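Local coordinates for uncharacterized protein (Enterococcus faecalis, PDB 3NAT) that is of unknown function, belongs to the DUF3013 family and folds as an alpha-beta half sandwich, with two copies of the chain in its assembly, at residues A[43-48]-A[121-126]; A[66-71]-A[134-139]; A[70-75]-A[86-91]; A[100-105]-A[149-154]. One frame throughout, in Å; residues are numbered along the deposited sequence.

The four contacts illustrate how one long helix and one sheet organise a half sandwich. Contacts 1 and 4 use opposite ends of helix 101-125, their centres about 33 Å apart. Contacts 1 and 2, with centres about 12 Å apart, touch through the antiparallel pairing of strands 36-46 and 65-75. Contact 2 leads into contact 3, also about 12 Å away between centres, through the shared Asp70 and Gly71 and through Trp138, which packs on Leu72 and Val89. In contact 3 the Tyr75 side chain is about 4 Å from a bound zinc ion and that of Thr90 about 3 Å from a citrate, probably from the crystallisation liquor; Phe74 packs on Leu104 of contact 4.

Contact 1 of 4, residues A[43-48]-A[121-126]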
# COMPACT_ATOMS: atom_id res chain seq x y z
N LEU A 43 -5.32 -23.71 -2.73
CA LEU A 43 -5.09 -24.86 -3.59
C LEU A 43 -4.87 -26.13 -2.76
O LEU A 43 -4.27 -26.09 -1.69
CB LEU A 43 -3.89 -24.63 -4.51
CG LEU A 43 -3.99 -23.44 -5.46
CD1 LEU A 43 -2.79 -23.37 -6.40
CD2 LEU A 43 -5.28 -23.50 -6.25
N TYR A 44 -5.37 -27.25 -3.26
CA TYR A 44 -5.13 -28.54 -2.62
C TYR A 44 -4.43 -29.49 -3.58
O TYR A 44 -4.55 -29.35 -4.80
CB TYR A 44 -6.44 -29.15 -2.13
CG TYR A 44 -7.19 -28.28 -1.14
CD1 TYR A 44 -6.83 -28.23 0.19
CD2 TYR A 44 -8.27 -27.52 -1.55
CE1 TYR A 44 -7.52 -27.43 1.10
CE2 TYR A 44 -8.97 -26.72 -0.66
CZ TYR A 44 -8.59 -26.68 0.66
OH TYR A 44 -9.28 -25.88 1.55
N ALA A 45 -3.69 -30.44 -3.03
CA ALA A 45 -3.02 -31.46 -3.83
C ALA A 45 -2.72 -32.68 -2.97
O ALA A 45 -2.51 -32.56 -1.76
CB ALA A 45 -1.75 -30.91 -4.46
N GLU A 46 -2.71 -33.84 -3.60
CA GLU A 46 -2.50 -35.09 -2.89
C GLU A 46 -1.01 -35.39 -2.75
O GLU A 46 -0.28 -35.42 -3.74
CB GLU A 46 -3.21 -36.23 -3.62
CG GLU A 46 -3.25 -37.54 -2.85
CD GLU A 46 -3.86 -38.66 -3.66
OE1 GLU A 46 -3.58 -39.84 -3.35
OE2 GLU A 46 -4.61 -38.36 -4.61
N ASN A 47 -0.57 -35.61 -1.51
CA ASN A 47 0.84 -35.91 -1.23
C ASN A 47 1.13 -37.41 -1.29
O ASN A 47 0.68 -38.17 -0.43
CB ASN A 47 1.22 -35.35 0.14
CG ASN A 47 2.71 -35.30 0.35
OD1 ASN A 47 3.48 -35.48 -0.60
ND2 ASN A 47 3.14 -35.05 1.58
N ASN A 48 1.90 -37.82 -2.29
CA ASN A 48 2.15 -39.25 -2.51
C ASN A 48 3.48 -39.75 -1.99
O ASN A 48 3.52 -40.56 -1.05
CB ASN A 48 1.99 -39.59 -3.99
CG ASN A 48 0.55 -39.54 -4.45
OD1 ASN A 48 -0.37 -39.69 -3.65
ND2 ASN A 48 0.35 -39.33 -5.75
N ASP A 121 2.08 -25.84 -11.32
CA ASP A 121 3.30 -25.77 -10.54
C ASP A 121 3.26 -26.59 -9.24
O ASP A 121 4.29 -27.14 -8.82
CB ASP A 121 3.64 -24.30 -10.23
CG ASP A 121 4.03 -23.52 -11.47
OD1 ASP A 121 4.16 -24.14 -12.55
OD2 ASP A 121 4.22 -22.28 -11.38
N LEU A 122 2.09 -26.67 -8.61
CA LEU A 122 1.96 -27.43 -7.37
C LEU A 122 2.15 -28.92 -7.61
O LEU A 122 2.96 -29.56 -6.95
CB LEU A 122 0.60 -27.19 -6.70
CG LEU A 122 0.50 -27.84 -5.32
CD1 LEU A 122 1.67 -27.39 -4.46
CD2 LEU A 122 -0.80 -27.52 -4.63
N LEU A 123 1.39 -29.47 -8.54
CA LEU A 123 1.57 -30.87 -8.91
C LEU A 123 3.01 -31.17 -9.33
O LEU A 123 3.54 -32.23 -9.02
CB LEU A 123 0.59 -31.26 -10.02
CG LEU A 123 -0.84 -31.59 -9.56
CD1 LEU A 123 -0.80 -32.29 -8.21
CD2 LEU A 123 -1.69 -30.35 -9.46
N ASP A 124 3.64 -30.23 -10.03
CA ASP A 124 5.03 -30.38 -10.45
C ASP A 124 5.94 -30.34 -9.24
O ASP A 124 6.98 -31.00 -9.21
CB ASP A 124 5.43 -29.25 -11.41
CG ASP A 124 4.86 -29.43 -12.80
OD1 ASP A 124 3.83 -30.13 -12.95
OD2 ASP A 124 5.43 -28.85 -13.75
N PHE A 125 5.55 -29.57 -8.24
CA PHE A 125 6.33 -29.45 -7.01
C PHE A 125 6.52 -30.82 -6.35
O PHE A 125 7.63 -31.21 -6.03
CB PHE A 125 5.63 -28.49 -6.06
CG PHE A 125 6.39 -28.22 -4.80
CD1 PHE A 125 7.62 -27.59 -4.83
CD2 PHE A 125 5.87 -28.58 -3.57
CE1 PHE A 125 8.32 -27.34 -3.67
CE2 PHE A 125 6.56 -28.33 -2.41
CZ PHE A 125 7.79 -27.71 -2.46
N LEU A 126 5.42 -31.55 -6.18
CA LEU A 126 5.44 -32.80 -5.42
C LEU A 126 5.97 -34.02 -6.16
O LEU A 126 6.01 -35.12 -5.61
CB LEU A 126 4.03 -33.11 -4.92
CG LEU A 126 3.34 -31.99 -4.16
CD1 LEU A 126 1.87 -32.33 -4.00
CD2 LEU A 126 4.02 -31.80 -2.82
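Strand 43-46 and the C-terminal part of helix 101-125 run in roughly the same direction, their short axes inclined at 31° and 9.0 Å apart at the closest point. Ala45 lies opposite Leu123 and Asn47 opposite Leu126, with a separation of 7.0 Å between the CA atoms of the latter pair. The small side chain of Ala45 is the meeting point: its CB points at the helix and is touched by three leucines, Leu122, Leu123 and Leu126. Leu122 comes nearest, its CD2 methyl 3.5 Å from Ala45 CB. That branch reaches the strand because CG of Leu122 stands opposite the backbone N across the CA-CB bond (chi1 -173°). The same methyl also approaches Leu43, 4.2 Å from its CB. Leu123 adds its CD1 at 4.1 Å from Ala45 CB, while Leu126 brings its own CD1 to 3.9 Å from the same carbon. The side chains that meet at Ala45 are thus all apolar, methyl groups gathered round a short side chain. Leu126 also has two oxygens as van der Waals neighbours: its CD1 lies 3.8 Å from the carbonyl oxygen of Glu46, and its other methyl approaches the amide oxygen of Asn47, so this leucine follows the chain as the strand gives way to a loop. Within the half sandwich, this helix end lies over the strand pair 36-46 and 65-75. Ile66 of the latter strand touches both Ala45 and Leu126, and Phe134, from the loop that follows the helix, packs against Leu122.

Contact 2 of 4, residues A[66-71]-A[134-139]; sequences IEFEDG and FELHWE
Phe68 presents one ring face to the edge of Phe134 in a T-shaped (edge-to-face) pair, with CE2 of Phe134 the nearest atom, 3.7 Å from CD1 of Phe68. The planes stand at 87° and the ring centroids are 5.1 Å apart. The approaching edge falls toward the rim of the Phe68 ring instead of over its middle, and CD1 of Phe68 in turn lies near the plane of the Phe134 ring. In this alpha-beta half sandwich, the pair ties strand 65-75 to the irregular stretch that joins helices 101-125 and 140-151. Both aromatic rings are carried on extended first torsions: CG is anti to the backbone N in Phe68 (chi1 180°) and in Phe134, which brings the two rings together across the gap between strand and loop.

Phe68 also receives aliphatic contacts at an oblique angle. The CA of Glu135 approaches its CZ, and CD2 of Leu136 lies 4.0 Å from its CE2, the leucine and phenylalanine side chains passing in opposite directions. The same Leu136 methyl reaches Asp70, 4.2 Å from its CB, so one side chain spans two alternate residues of the strand. Phe134 also packs against Leu122 and Phe125 of helix 101-125.

Polar contact is made by way of Asp70. Its OD1 accepts the N-H of Gly71 from the anti side, at 2.7 Å between OD1 and Gly71 N. Its OD2 accepts from a water 2.8 Å away, and that water oxygen in turn accepts the backbone N-H of Leu136 over 2.8 Å.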
# COMPACT_ATOMS: atom_id res chain seq x y z
N ILE A 66 -2.06 -31.99 0.85
CA ILE A 66 -1.55 -30.67 1.19
C ILE A 66 -2.49 -29.54 0.80
O ILE A 66 -3.29 -29.67 -0.12
CB ILE A 66 -0.18 -30.39 0.56
CG1 ILE A 66 -0.32 -30.26 -0.95
CG2 ILE A 66 0.81 -31.50 0.88
CD1 ILE A 66 1.01 -30.15 -1.65
N GLU A 67 -2.39 -28.43 1.52
CA GLU A 67 -3.22 -27.27 1.27
C GLU A 67 -2.33 -26.04 1.21
O GLU A 67 -1.43 -25.86 2.03
CB GLU A 67 -4.25 -27.10 2.38
CG GLU A 67 -4.61 -25.65 2.67
CD GLU A 67 -5.91 -25.53 3.44
OE1 GLU A 67 -6.36 -26.55 4.00
OE2 GLU A 67 -6.48 -24.41 3.48
N PHE A 68 -2.56 -25.19 0.22
CA PHE A 68 -1.80 -23.96 0.12
C PHE A 68 -2.76 -22.79 0.09
O PHE A 68 -3.67 -22.74 -0.73
CB PHE A 68 -0.94 -23.96 -1.13
CG PHE A 68 -0.13 -22.72 -1.29
CD1 PHE A 68 1.20 -22.69 -0.93
CD2 PHE A 68 -0.71 -21.56 -1.79
CE1 PHE A 68 1.94 -21.55 -1.07
CE2 PHE A 68 0.03 -20.42 -1.93
CZ PHE A 68 1.37 -20.41 -1.58
N GLU A 69 -2.57 -21.85 1.00
CA GLU A 69 -3.45 -20.70 1.07
C GLU A 69 -2.70 -19.40 0.85
O GLU A 69 -1.54 -19.28 1.22
CB GLU A 69 -4.17 -20.66 2.41
CG GLU A 69 -5.09 -19.47 2.56
CD GLU A 69 -5.85 -19.48 3.86
OE1 GLU A 69 -5.34 -18.92 4.86
OE2 GLU A 69 -6.96 -20.06 3.89
N ASP A 70 -3.36 -18.45 0.21
CA ASP A 70 -2.79 -17.12 0.01
C ASP A 70 -3.90 -16.07 -0.05
O ASP A 70 -5.08 -16.40 -0.01
CB ASP A 70 -1.93 -17.08 -1.26
CG ASP A 70 -0.77 -16.11 -1.14
OD1 ASP A 70 -0.87 -15.13 -0.37
OD2 ASP A 70 0.26 -16.34 -1.82
N GLY A 71 -3.51 -14.81 -0.14
CA GLY A 71 -4.46 -13.72 -0.16
C GLY A 71 -4.02 -12.53 -1.00
O GLY A 71 -2.83 -12.20 -1.08
N PHE A 134 7.66 -23.96 -3.86
CA PHE A 134 6.41 -23.64 -4.54
C PHE A 134 5.73 -22.39 -3.97
O PHE A 134 5.52 -22.27 -2.76
CB PHE A 134 5.40 -24.79 -4.50
CG PHE A 134 4.03 -24.38 -4.97
CD1 PHE A 134 3.66 -24.54 -6.29
CD2 PHE A 134 3.14 -23.77 -4.09
CE1 PHE A 134 2.43 -24.14 -6.73
CE2 PHE A 134 1.90 -23.36 -4.52
CZ PHE A 134 1.54 -23.55 -5.84
N GLU A 135 5.36 -21.49 -4.87
CA GLU A 135 4.56 -20.34 -4.51
C GLU A 135 3.73 -19.90 -5.70
O GLU A 135 3.77 -20.51 -6.77
CB GLU A 135 5.44 -19.19 -4.01
CG GLU A 135 6.52 -18.73 -4.97
CD GLU A 135 7.45 -17.69 -4.35
OE1 GLU A 135 8.56 -17.50 -4.89
OE2 GLU A 135 7.08 -17.07 -3.33
N LEU A 136 2.98 -18.82 -5.50
CA LEU A 136 2.15 -18.25 -6.55
C LEU A 136 2.87 -17.04 -7.14
O LEU A 136 3.55 -16.31 -6.43
CB LEU A 136 0.82 -17.82 -5.96
CG LEU A 136 -0.40 -18.67 -6.29
CD1 LEU A 136 -0.02 -20.11 -6.55
CD2 LEU A 136 -1.44 -18.56 -5.19
N HIS A 137 2.72 -16.84 -8.44
CA HIS A 137 3.42 -15.75 -9.09
C HIS A 137 2.48 -14.72 -9.68
O HIS A 137 1.67 -15.02 -10.56
CB HIS A 137 4.36 -16.30 -10.16
CG HIS A 137 5.33 -17.31 -9.63
ND1 HIS A 137 6.40 -16.96 -8.83
CD2 HIS A 137 5.37 -18.66 -9.76
CE1 HIS A 137 7.07 -18.05 -8.50
NE2 HIS A 137 6.46 -19.09 -9.04
N TRP A 138 2.58 -13.50 -9.17
CA TRP A 138 1.77 -12.41 -9.67
C TRP A 138 2.66 -11.43 -10.42
O TRP A 138 3.36 -10.63 -9.81
CB TRP A 138 1.07 -11.73 -8.50
CG TRP A 138 0.16 -10.65 -8.93
CD1 TRP A 138 0.50 -9.36 -9.25
CD2 TRP A 138 -1.25 -10.74 -9.11
NE1 TRP A 138 -0.62 -8.66 -9.61
CE2 TRP A 138 -1.71 -9.48 -9.53
CE3 TRP A 138 -2.18 -11.78 -8.95
CZ2 TRP A 138 -3.05 -9.23 -9.79
CZ3 TRP A 138 -3.51 -11.51 -9.20
CH2 TRP A 138 -3.93 -10.26 -9.62
N GLU A 139 2.65 -11.52 -11.74
CA GLU A 139 3.42 -10.63 -12.61
C GLU A 139 2.59 -9.43 -13.01
O GLU A 139 1.71 -9.53 -13.86
CB GLU A 139 3.86 -11.36 -13.88
CG GLU A 139 4.80 -12.51 -13.64
CD GLU A 139 6.20 -12.04 -13.34
OE1 GLU A 139 6.53 -10.88 -13.69
OE2 GLU A 139 6.98 -12.84 -12.76
O HOH W 1 2.44 -17.34 -3.23

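Contact 3 of 4, residues A[70-75]-A[86-91]; sequences DGLLFY and EYLVTI
Gly71 and Leu88 supply the first of four backbone hydrogen bonds between the segments: Leu88 N, in the loop that leads in, reaches Gly71 O at 2.9 Å and nearly straight (174°). The others follow the parallel pattern. Leu73 N donates to Val89 O, Leu73 O accepts from Ile91 N, and Tyr75 N meets Ile91 O at 3.0 Å, where Phe74 CA also makes a CA-H...O contact.

Leu73 and Thr90 share one sheet face, Phe74 and Ile91 the other. CG of Leu73 stands opposite its backbone N (chi1 -168°), which carries CD2 over the Tyr87 ring in a CH-pi contact, 4.0 Å from the centroid. Phe74 and Ile91 lie side by side, Phe74 CD1 3.8 Å from Ile91 CB. Separately, Leu72 CD2 meets Val89 CG2 at 3.6 Å.

Two oxygens touch carbon: Gly71 O at the Tyr87 ring edge, and Asp70 OD2 3.8 Å from Leu88 CG.

Thr90 O is hydrogen-bonded to a citrate, probably from the crystallisation liquor, and the Tyr75 side chain is about 4 Å from a bound zinc ion. The bridges Leu73-Thr90 and Phe74-Ile91 make 90-92 the outermost strand within this chain, parallel to 65-75, in a sheet whose other neighbouring pairs are antiparallel.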
# COMPACT_ATOMS: atom_id res chain seq x y z
N ASP A 70 -3.36 -18.45 0.21
CA ASP A 70 -2.79 -17.12 0.01
C ASP A 70 -3.90 -16.07 -0.05
O ASP A 70 -5.08 -16.40 -0.01
CB ASP A 70 -1.93 -17.08 -1.26
CG ASP A 70 -0.77 -16.11 -1.14
OD1 ASP A 70 -0.87 -15.13 -0.37
OD2 ASP A 70 0.26 -16.34 -1.82
N GLY A 71 -3.51 -14.81 -0.14
CA GLY A 71 -4.46 -13.72 -0.16
C GLY A 71 -4.02 -12.53 -1.00
O GLY A 71 -2.83 -12.20 -1.08
N LEU A 72 -5.02 -11.88 -1.61
CA LEU A 72 -4.82 -10.70 -2.44
C LEU A 72 -5.63 -9.55 -1.86
O LEU A 72 -6.83 -9.68 -1.65
CB LEU A 72 -5.25 -10.99 -3.87
CG LEU A 72 -4.52 -12.14 -4.58
CD1 LEU A 72 -5.09 -13.48 -4.17
CD2 LEU A 72 -4.61 -11.98 -6.08
N LEU A 73 -4.99 -8.41 -1.61
CA LEU A 73 -5.64 -7.35 -0.83
C LEU A 73 -5.99 -6.07 -1.59
O LEU A 73 -5.19 -5.55 -2.36
CB LEU A 73 -4.79 -7.00 0.38
CG LEU A 73 -5.46 -6.13 1.44
CD1 LEU A 73 -6.48 -6.95 2.20
CD2 LEU A 73 -4.41 -5.58 2.38
N PHE A 74 -7.18 -5.55 -1.34
CA PHE A 74 -7.57 -4.24 -1.84
C PHE A 74 -7.58 -3.27 -0.68
O PHE A 74 -8.20 -3.55 0.35
CB PHE A 74 -8.96 -4.32 -2.43
CG PHE A 74 -9.03 -5.08 -3.71
CD1 PHE A 74 -8.75 -4.46 -4.92
CD2 PHE A 74 -9.39 -6.41 -3.72
CE1 PHE A 74 -8.81 -5.16 -6.11
CE2 PHE A 74 -9.46 -7.12 -4.91
CZ PHE A 74 -9.17 -6.49 -6.11
N TYR A 75 -6.92 -2.13 -0.84
CA TYR A 75 -6.79 -1.21 0.28
C TYR A 75 -6.89 0.24 -0.13
O TYR A 75 -6.57 0.60 -1.27
CB TYR A 75 -5.46 -1.42 0.98
CG TYR A 75 -4.27 -0.97 0.16
CD1 TYR A 75 -3.57 0.19 0.48
CD2 TYR A 75 -3.86 -1.69 -0.94
CE1 TYR A 75 -2.48 0.60 -0.27
CE2 TYR A 75 -2.78 -1.28 -1.70
CZ TYR A 75 -2.08 -0.14 -1.36
OH TYR A 75 -1.00 0.25 -2.12
N GLU A 86 2.54 -9.45 3.43
CA GLU A 86 1.64 -10.50 3.93
C GLU A 86 0.82 -11.14 2.81
O GLU A 86 0.21 -12.19 2.99
CB GLU A 86 0.68 -9.95 4.98
CG GLU A 86 1.29 -9.73 6.36
CD GLU A 86 0.28 -9.17 7.35
OE1 GLU A 86 -0.94 -9.36 7.14
OE2 GLU A 86 0.71 -8.54 8.35
N TYR A 87 0.82 -10.50 1.64
CA TYR A 87 -0.07 -10.90 0.57
C TYR A 87 0.65 -11.10 -0.74
O TYR A 87 1.82 -10.74 -0.89
CB TYR A 87 -1.15 -9.85 0.39
CG TYR A 87 -1.76 -9.38 1.67
CD1 TYR A 87 -2.94 -9.94 2.15
CD2 TYR A 87 -1.17 -8.36 2.41
CE1 TYR A 87 -3.52 -9.50 3.33
CE2 TYR A 87 -1.74 -7.92 3.59
CZ TYR A 87 -2.92 -8.49 4.05
OH TYR A 87 -3.48 -8.05 5.22
N LEU A 88 -0.06 -11.67 -1.70
CA LEU A 88 0.47 -11.96 -3.02
C LEU A 88 0.61 -10.64 -3.78
O LEU A 88 1.65 -10.37 -4.37
CB LEU A 88 -0.48 -12.90 -3.74
CG LEU A 88 0.03 -13.89 -4.78
CD1 LEU A 88 -0.91 -13.93 -5.97
CD2 LEU A 88 1.42 -13.55 -5.22
N VAL A 89 -0.46 -9.85 -3.76
CA VAL A 89 -0.52 -8.52 -4.37
C VAL A 89 -1.26 -7.63 -3.41
O VAL A 89 -2.06 -8.10 -2.60
CB VAL A 89 -1.37 -8.49 -5.66
CG1 VAL A 89 -0.65 -7.73 -6.76
CG2 VAL A 89 -1.75 -9.87 -6.09
N THR A 90 -1.04 -6.33 -3.55
CA THR A 90 -1.69 -5.37 -2.69
C THR A 90 -2.19 -4.26 -3.58
O THR A 90 -1.44 -3.39 -3.99
CB THR A 90 -0.71 -4.83 -1.64
OG1 THR A 90 -0.63 -5.75 -0.55
CG2 THR A 90 -1.17 -3.53 -1.09
N ILE A 91 -3.48 -4.30 -3.90
CA ILE A 91 -4.06 -3.41 -4.90
C ILE A 91 -4.79 -2.24 -4.28
O ILE A 91 -5.77 -2.42 -3.57
CB ILE A 91 -5.04 -4.16 -5.79
CG1 ILE A 91 -4.36 -5.38 -6.40
CG2 ILE A 91 -5.57 -3.22 -6.87
CD1 ILE A 91 -5.25 -6.18 -7.29

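Contact 4 of 4, residues A[100-105]-A[149-154]; sequences RKAVLD and KVAETE
The first turn of helix 101-125 approaches the last turn of helix 140-151 and the loop beyond it, with Ala102 and Ala151 nearest at 5.4 Å between their CA atoms. Small side chains permit this approach: the CB atoms of Ala102 and Ala151 are 4.1 Å apart. Val150 reaches across with CG1, which stands anti to its backbone N (chi1 169°) and lies 3.9 Å from both Ala102 CA and Asp105 CB. At one flank, the guanidinium of Arg100 meets Ala151 CB with its edge, through NH2 at 3.8 Å.

This is a helix-to-helix contact in the helical layer of the half sandwich, where the C-terminal end of helix 140-151 meets the N-terminal end of helix 101-125. Its other flank is polar. Glu154 crosses Lys101 at about a right angle, and its OE2 lies 3.2 Å from Lys101 CE but 4.2 Å from NZ, beyond a salt bridge. Glu154 OE2 and Asp105 OD2 are modelled 3.2 Å apart, both acceptors and not hydrogen-bonded; the nearby lysine nitrogen would be expected to offset some of their charge. Within the helix, Lys101 NZ forms a salt bridge to Asp105 OD2 at 3.4 Å, whose hydrogen bond is weak. Tyr12 OH, from helix 9-20, is hydrogen-bonded to both Lys101 NZ and Asp105 OD1.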
# COMPACT_ATOMS: atom_id res chain seq x y z
N ARG A 100 -11.85 1.25 -11.48
CA ARG A 100 -12.45 1.06 -12.78
C ARG A 100 -12.86 -0.41 -12.89
O ARG A 100 -12.19 -1.30 -12.36
CB ARG A 100 -11.46 1.42 -13.89
CG ARG A 100 -11.35 2.91 -14.14
CD ARG A 100 -10.09 3.24 -14.92
NE ARG A 100 -9.98 2.45 -16.15
CZ ARG A 100 -8.96 1.64 -16.45
NH1 ARG A 100 -7.94 1.50 -15.61
NH2 ARG A 100 -8.97 0.98 -17.60
N LYS A 101 -13.97 -0.65 -13.57
CA LYS A 101 -14.46 -1.99 -13.75
C LYS A 101 -13.39 -2.85 -14.42
O LYS A 101 -13.18 -4.00 -14.05
CB LYS A 101 -15.72 -1.94 -14.61
CG LYS A 101 -16.47 -3.25 -14.73
CD LYS A 101 -17.69 -3.05 -15.60
CE LYS A 101 -17.90 -4.24 -16.51
NZ LYS A 101 -18.33 -5.45 -15.75
N ALA A 102 -12.70 -2.26 -15.40
CA ALA A 102 -11.71 -2.98 -16.20
C ALA A 102 -10.63 -3.60 -15.34
O ALA A 102 -10.09 -4.66 -15.65
CB ALA A 102 -11.09 -2.06 -17.23
N VAL A 103 -10.30 -2.91 -14.26
CA VAL A 103 -9.32 -3.40 -13.31
C VAL A 103 -9.87 -4.55 -12.50
O VAL A 103 -9.20 -5.56 -12.30
CB VAL A 103 -8.94 -2.31 -12.33
CG1 VAL A 103 -8.03 -2.86 -11.24
CG2 VAL A 103 -8.29 -1.16 -13.08
N LEU A 104 -11.09 -4.39 -11.99
CA LEU A 104 -11.73 -5.47 -11.27
C LEU A 104 -11.78 -6.68 -12.17
O LEU A 104 -11.55 -7.81 -11.73
CB LEU A 104 -13.15 -5.08 -10.86
CG LEU A 104 -13.39 -4.47 -9.48
CD1 LEU A 104 -12.46 -5.06 -8.46
CD2 LEU A 104 -13.24 -2.97 -9.51
N ASP A 105 -12.06 -6.46 -13.44
CA ASP A 105 -12.22 -7.55 -14.39
C ASP A 105 -10.90 -8.19 -14.76
O ASP A 105 -10.79 -9.41 -14.80
CB ASP A 105 -12.93 -7.05 -15.64
CG ASP A 105 -14.41 -6.88 -15.42
OD1 ASP A 105 -14.92 -7.46 -14.44
OD2 ASP A 105 -15.07 -6.19 -16.24
N LYS A 149 -6.56 -5.57 -21.98
CA LYS A 149 -7.30 -6.42 -22.89
C LYS A 149 -8.80 -6.27 -22.68
O LYS A 149 -9.58 -6.37 -23.63
CB LYS A 149 -6.83 -7.88 -22.76
CG LYS A 149 -5.59 -8.19 -23.61
CD LYS A 149 -5.27 -9.68 -23.62
CE LYS A 149 -4.65 -10.12 -22.31
NZ LYS A 149 -4.39 -11.59 -22.27
N VAL A 150 -9.20 -6.03 -21.43
CA VAL A 150 -10.58 -5.75 -21.08
C VAL A 150 -10.94 -4.29 -21.41
O VAL A 150 -12.01 -3.99 -21.92
CB VAL A 150 -10.83 -6.00 -19.58
CG1 VAL A 150 -12.19 -5.45 -19.16
CG2 VAL A 150 -10.71 -7.49 -19.23
N ALA A 151 -10.02 -3.38 -21.12
CA ALA A 151 -10.27 -1.96 -21.32
C ALA A 151 -10.53 -1.58 -22.78
O ALA A 151 -10.89 -0.43 -23.08
CB ALA A 151 -9.10 -1.14 -20.75
N GLU A 152 -10.36 -2.53 -23.68
CA GLU A 152 -10.63 -2.29 -25.10
C GLU A 152 -11.93 -2.96 -25.51
O GLU A 152 -12.46 -2.69 -26.59
CB GLU A 152 -9.48 -2.79 -25.96
CG GLU A 152 -8.19 -2.03 -25.75
CD GLU A 152 -7.07 -2.54 -26.64
OE1 GLU A 152 -6.95 -3.77 -26.80
OE2 GLU A 152 -6.31 -1.70 -27.17
N THR A 153 -12.45 -3.83 -24.65
CA THR A 153 -13.72 -4.50 -24.88
C THR A 153 -14.90 -3.58 -24.57
O THR A 153 -15.90 -3.59 -25.28
CB THR A 153 -13.85 -5.75 -23.99
OG1 THR A 153 -12.92 -6.74 -24.42
CG2 THR A 153 -15.27 -6.32 -24.08
N GLU A 154 -14.76 -2.79 -23.51
CA GLU A 154 -15.88 -2.02 -22.99
C GLU A 154 -15.51 -0.58 -22.62
O GLU A 154 -14.34 -0.19 -22.67
CB GLU A 154 -16.49 -2.73 -21.78
CG GLU A 154 -15.48 -3.13 -20.73
CD GLU A 154 -16.11 -3.92 -19.60
OE1 GLU A 154 -17.24 -4.42 -19.79
OE2 GLU A 154 -15.47 -4.04 -18.53